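Protein AggB (Escherichia coli, PDB 4PHX) is the minor subunit of aggregative adherence fimbriae type I, probably located at the fimbrial tip and contributing to bacterial adhesion. Local coordinates at residues Lys63-Gly68 against Met96-Gln101. Sequence-based numbering, arbitrary orientation.
Sequences KVKIGG and MSDGNQ
The flat carboxamide of Gln101 is turned along the backbone of Lys63, with Lys63 O in the amide plane (6° out of it) and Lys63 N somewhat tilted from it; in this sheet of the Ig-like beta sandwich it takes over the bonding to Lys63 just past the last paired residues, where strand 90-97 has ended. Its OE1 accepts from Lys63 N at 3.0 Å, and its NE2 gives a hydrogen to Lys63 O at 2.9 Å, both N-H...O angles being 169°. This two-point grip fixes the amide's rotation. NE2 also donates to Ser97 OG, which passes its own hydrogen to Gly99 O at 2.7 Å. Lys63 O has a second donor, Asp98 N at 2.8 Å, placed above the carbonyl plane.

Strands 61-67 and 90-97 form a hydrogen-bonded pair at Lys65 and Met96, with N...O distances of 2.7 Å both from Lys65 N to Met96 O and from Met96 N to Lys65 O. On the face carrying these two side chains, Lys65, extended beyond CG, crosses Met96, their CE atoms meeting at 3.7 Å; the bend of the Met96 chain at chi3 (-58°) turns its CE toward Lys65. Val64 instead turns into the core, against Ile39 and Phe110. Asp98 OD2 is hydrogen-bonded to ND1 of His49, on the neighbouring strand 49-53, while Asp98 CB packs 3.3 Å from Lys63 O.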
ATOM      1  N   LYS B  63       3.738  13.623 -16.757  1.00 43.46           N
ATOM      2  CA  LYS B  63       2.462  14.063 -16.231  1.00 44.46           C
ATOM      3  C   LYS B  63       2.795  14.714 -14.907  1.00 45.49           C
ATOM      4  O   LYS B  63       3.379  14.094 -14.017  1.00 44.78           O
ATOM      5  CB  LYS B  63       1.512  12.886 -15.962  1.00 50.47           C
ATOM      6  CG  LYS B  63       1.525  11.765 -16.987  1.00 51.67           C
ATOM      7  CD  LYS B  63       0.506  10.666 -16.649  1.00 60.16           C
ATOM      8  CE  LYS B  63      -0.946  11.176 -16.598  1.00 60.92           C
ATOM      9  NZ  LYS B  63      -1.530  11.439 -17.955  1.00 61.47           N
ATOM     10  N   VAL B  64       2.423  15.972 -14.761  1.00 46.86           N
ATOM     11  CA  VAL B  64       2.699  16.653 -13.525  1.00 40.80           C
ATOM     12  C   VAL B  64       1.411  17.227 -12.976  1.00 45.44           C
ATOM     13  O   VAL B  64       0.403  17.311 -13.685  1.00 40.49           O
ATOM     14  CB  VAL B  64       3.730  17.755 -13.740  1.00 41.43           C
ATOM     15  CG1 VAL B  64       5.004  17.158 -14.308  1.00 36.67           C
ATOM     16  CG2 VAL B  64       3.159  18.860 -14.658  1.00 36.58           C
ATOM     17  N   LYS B  65       1.440  17.595 -11.699  1.00 42.24           N
ATOM     18  CA  LYS B  65       0.309  18.270 -11.078  1.00 42.68           C
ATOM     19  C   LYS B  65       0.815  19.405 -10.199  1.00 39.00           C
ATOM     20  O   LYS B  65       1.943  19.382  -9.703  1.00 34.96           O
ATOM     21  CB  LYS B  65      -0.563  17.298 -10.263  1.00 41.60           C
ATOM     22  CG  LYS B  65       0.163  16.598  -9.118  1.00 45.61           C
ATOM     23  CD  LYS B  65      -0.782  15.720  -8.268  1.00 42.90           C
ATOM     24  CE  LYS B  65      -0.053  15.046  -7.113  1.00 39.98           C
ATOM     25  NZ  LYS B  65      -0.956  14.116  -6.351  1.00 45.45           N
ATOM     26  N   ILE B  66      -0.033  20.404 -10.008  1.00 41.10           N
ATOM     27  CA  ILE B  66       0.379  21.581  -9.274  1.00 39.41           C
ATOM     28  C   ILE B  66      -0.534  21.880  -8.091  1.00 33.90           C
ATOM     29  O   ILE B  66      -1.741  21.713  -8.151  1.00 33.04           O
ATOM     30  CB  ILE B  66       0.472  22.807 -10.206  1.00 35.06           C
ATOM     31  CG1 ILE B  66       1.209  23.952  -9.510  1.00 34.68           C
ATOM     32  CG2 ILE B  66      -0.928  23.219 -10.680  1.00 31.69           C
ATOM     33  CD1 ILE B  66       1.507  25.160 -10.415  1.00 36.14           C
ATOM     34  N   GLY B  67       0.072  22.344  -7.014  1.00 36.57           N
ATOM     35  CA  GLY B  67      -0.678  22.778  -5.853  1.00 39.77           C
ATOM     36  C   GLY B  67      -0.084  22.172  -4.601  1.00 38.68           C
ATOM     37  O   GLY B  67       1.005  22.550  -4.189  1.00 36.82           O
ATOM     38  N   GLY B  68      -0.781  21.195  -4.030  1.00 42.25           N
ATOM     39  CA  GLY B  68      -0.326  20.539  -2.816  1.00 42.80           C
ATOM     40  C   GLY B  68      -1.162  20.973  -1.635  1.00 46.18           C
ATOM     41  O   GLY B  68      -2.190  21.639  -1.812  1.00 48.40           O
ATOM     42  N   MET B  96       4.380  18.599  -8.921  1.00 41.61           N
ATOM     43  CA  MET B  96       4.587  17.223  -8.509  1.00 45.28           C
ATOM     44  C   MET B  96       4.348  16.218  -9.627  1.00 45.77           C
ATOM     45  O   MET B  96       3.514  16.433 -10.510  1.00 44.92           O
ATOM     46  CB  MET B  96       3.705  16.879  -7.302  1.00 43.37           C
ATOM     47  CG  MET B  96       4.037  17.634  -6.035  1.00 38.93           C
ATOM     48  SD  MET B  96       2.750  17.493  -4.780  1.00 38.61           S
ATOM     49  CE  MET B  96       1.325  18.132  -5.608  1.00 33.28           C
ATOM     50  N   SER B  97       5.089  15.117  -9.570  1.00 44.77           N
ATOM     51  CA  SER B  97       4.813  13.967 -10.418  1.00 50.08           C
ATOM     52  C   SER B  97       3.367  13.503 -10.263  1.00 47.69           C
ATOM     53  O   SER B  97       2.894  13.267  -9.150  1.00 43.02           O
ATOM     54  CB  SER B  97       5.738  12.810 -10.076  1.00 40.68           C
ATOM     55  OG  SER B  97       5.435  11.727 -10.907  1.00 47.53           O
ATOM     56  N   ASP B  98       2.664  13.389 -11.385  1.00 46.13           N
ATOM     57  CA  ASP B  98       1.272  12.967 -11.355  1.00 47.96           C
ATOM     58  C   ASP B  98       1.188  11.458 -11.554  1.00 46.83           C
ATOM     59  O   ASP B  98       0.976  10.988 -12.659  1.00 48.99           O
ATOM     60  CB  ASP B  98       0.459  13.701 -12.425  1.00 44.04           C
ATOM     61  CG  ASP B  98      -1.015  13.331 -12.391  1.00 48.18           C
ATOM     62  OD1 ASP B  98      -1.446  12.638 -11.440  1.00 51.59           O
ATOM     63  OD2 ASP B  98      -1.747  13.746 -13.310  1.00 49.99           O
ATOM     64  N   GLY B  99       1.358  10.717 -10.471  1.00 48.92           N
ATOM     65  CA  GLY B  99       1.454   9.274 -10.528  1.00 51.04           C
ATOM     66  C   GLY B  99       2.888   8.782 -10.637  1.00 52.25           C
ATOM     67  O   GLY B  99       3.834   9.578 -10.774  1.00 46.12           O
ATOM     68  N   ASN B 100       3.044   7.458 -10.560  1.00 52.48           N
ATOM     69  CA  ASN B 100       4.335   6.815 -10.760  1.00 51.39           C
ATOM     70  C   ASN B 100       4.614   6.759 -12.244  1.00 50.25           C
ATOM     71  O   ASN B 100       3.715   6.458 -13.033  1.00 54.18           O
ATOM     72  CB  ASN B 100       4.330   5.391 -10.198  1.00 59.42           C
ATOM     73  CG  ASN B 100       4.084   5.348  -8.709  1.00 62.66           C
ATOM     74  OD1 ASN B 100       4.648   6.138  -7.953  1.00 60.22           O
ATOM     75  ND2 ASN B 100       3.232   4.423  -8.276  1.00 65.22           N
ATOM     76  N   GLN B 101       5.854   7.032 -12.632  1.00 48.15           N
ATOM     77  CA  GLN B 101       6.187   7.112 -14.047  1.00 47.71           C
ATOM     78  C   GLN B 101       7.687   7.135 -14.250  1.00 47.84           C
ATOM     79  O   GLN B 101       8.453   7.361 -13.327  1.00 53.03           O
ATOM     80  CB  GLN B 101       5.554   8.361 -14.691  1.00 49.47           C
ATOM     81  CG  GLN B 101       6.188   9.708 -14.296  1.00 42.11           C
ATOM     82  CD  GLN B 101       5.309  10.929 -14.653  1.00 49.87           C
ATOM     83  OE1 GLN B 101       4.742  11.009 -15.749  1.00 47.79           O
ATOM     84  NE2 GLN B 101       5.203  11.888 -13.718  1.00 43.52           N
TER